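PDB 6PXA: chloramphenicol acetyltransferase from Aliivibrio fischeri, which probably transfers an acetyl group from acetyl-CoA to chloramphenicol, as a member of the hexapeptide-repeat acyltransferase family. Local coordinates for residues Glu201-Cys204 with Glu210-Gln213. Residues are numbered along the deposited sequence; the frame is centred on the assembly and turned at random.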
loop_
_atom_site.group_PDB
_atom_site.type_symbol
_atom_site.label_atom_id
_atom_site.label_comp_id
_atom_site.label_asym_id
_atom_site.label_seq_id
_atom_site.Cartn_x
_atom_site.Cartn_y
_atom_site.Cartn_z
ATOM N N GLU B 201 20.566 -10.078 28.999
ATOM C CA GLU B 201 20.878 -11.412 28.496
ATOM C C GLU B 201 19.636 -12.291 28.435
ATOM O O GLU B 201 19.521 -13.138 27.543
ATOM C CB GLU B 201 21.951 -12.062 29.374
ATOM C CG GLU B 201 22.988 -12.867 28.615
ATOM C CD GLU B 201 22.746 -14.370 28.683
ATOM O OE1 GLU B 201 21.565 -14.777 28.752
ATOM O OE2 GLU B 201 23.736 -15.139 28.673
ATOM N N ILE B 202 18.696 -12.104 29.361
ATOM C CA ILE B 202 17.466 -12.888 29.313
ATOM C C ILE B 202 16.493 -12.327 28.278
ATOM O O ILE B 202 15.827 -13.093 27.574
ATOM C CB ILE B 202 16.814 -12.974 30.706
ATOM C CG1 ILE B 202 17.791 -13.543 31.735
ATOM C CG2 ILE B 202 15.568 -13.846 30.650
ATOM C CD1 ILE B 202 17.156 -13.780 33.108
ATOM N N LEU B 203 16.375 -10.993 28.170
ATOM C CA LEU B 203 15.455 -10.414 27.186
ATOM C C LEU B 203 15.867 -10.745 25.744
ATOM O O LEU B 203 15.007 -10.876 24.864
ATOM C CB LEU B 203 15.357 -8.896 27.375
ATOM C CG LEU B 203 14.770 -8.343 28.693
ATOM C CD1 LEU B 203 15.106 -6.872 28.863
ATOM C CD2 LEU B 203 13.274 -8.549 28.758
ATOM N N CYS B 204 17.162 -10.883 25.483
ATOM C CA CYS B 204 17.659 -11.365 24.191
ATOM C C CYS B 204 17.694 -12.888 24.151
ATOM O O CYS B 204 18.705 -13.500 23.828
ATOM C CB CYS B 204 19.035 -10.776 23.896
ATOM S SG CYS B 204 19.001 -8.970 23.631
ATOM N N GLU B 210 13.139 -17.646 33.227
ATOM C CA GLU B 210 14.276 -16.940 33.811
ATOM C C GLU B 210 13.913 -15.489 34.097
ATOM O O GLU B 210 14.188 -14.964 35.183
ATOM C CB GLU B 210 15.487 -17.006 32.880
ATOM C CG GLU B 210 16.359 -18.226 33.009
ATOM C CD GLU B 210 17.617 -18.124 32.147
ATOM O OE1 GLU B 210 17.599 -18.580 30.983
ATOM O OE2 GLU B 210 18.627 -17.577 32.636
ATOM N N LEU B 211 13.280 -14.824 33.131
ATOM C CA LEU B 211 12.867 -13.445 33.358
ATOM C C LEU B 211 11.944 -13.342 34.571
ATOM O O LEU B 211 12.087 -12.428 35.396
ATOM C CB LEU B 211 12.190 -12.890 32.106
ATOM C CG LEU B 211 12.057 -11.366 32.128
ATOM C CD1 LEU B 211 13.425 -10.726 32.065
ATOM C CD2 LEU B 211 11.165 -10.830 31.001
ATOM N N GLU B 212 11.007 -14.287 34.704
ATOM C CA GLU B 212 10.060 -14.254 35.814
ATOM C C GLU B 212 10.766 -14.461 37.146
ATOM O O GLU B 212 10.364 -13.879 38.159
ATOM C CB GLU B 212 8.978 -15.315 35.610
ATOM C CG GLU B 212 7.891 -15.314 36.661
ATOM C CD GLU B 212 7.045 -16.576 36.648
ATOM O OE1 GLU B 212 7.486 -17.602 36.094
ATOM O OE2 GLU B 212 5.935 -16.543 37.215
ATOM N N GLN B 213 11.820 -15.283 37.170
ATOM C CA GLN B 213 12.576 -15.466 38.408
ATOM C C GLN B 213 13.360 -14.211 38.767
ATOM O O GLN B 213 13.397 -13.821 39.938
ATOM C CB GLN B 213 13.520 -16.666 38.309
ATOM C CG GLN B 213 12.836 -18.023 38.239
ATOM C CD GLN B 213 12.003 -18.347 39.468
ATOM O OE1 GLN B 213 12.423 -18.123 40.616
ATOM N NE2 GLN B 213 10.812 -18.891 39.236
#
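Ile-202 meets Glu-210 and Leu-211 where helix 200-203 packs on helix 208-219, an example of how one branched side chain can serve two neighbours at once. Its CG2 methyl rests over the backbone N of Leu-211 at 3.5 Å and against that residue's CB at 3.8 Å, while CD1 runs on to CB of Glu-210, 3.6 Å away. The division of labour follows from the first torsion: with chi1 at -56°, CG2 stands anti to the backbone N and CG1 anti to the carbonyl carbon, and an extended chi2 of -174° carries CD1 outward to the glutamate. The closest pair of CA atoms is that of Ile-202 and Leu-211, 6.2 Å apart.

Leu-211 and Leu-203 form the buried side of the contact. The CG of Leu-211 lies anti to the backbone N (chi1 -165°), which brings the isopropyl end round to Leu-203, where the two CD2 methyls meet at 3.8 Å; CD1 of Leu-211 also lies near both CD2 of Leu-203 and CG2 of Ile-202. Glu-210, at the solvent side, uses the aliphatic base of its chain against isoleucine, and its OE2 lies 5.6 Å from OE1 of Glu-201, near but not in contact. Glu-210 is also a magnesium ligand in a structure of this protein, although no metal is bound to this chain here.

No hydrogen bond crosses the contact; apolar side chains join the two helices across a short connection. Ile-98 of a second subunit packs on Ile-202, Leu-203 and Leu-211, while within the chain Leu-211 also touches Trp-188, Trp-191 and, on helix 177-186, Leu-183 and Ile-186. These helices follow strand 169-173, which runs antiparallel to 162-165 beyond the parallel rungs of the left-handed beta-helix.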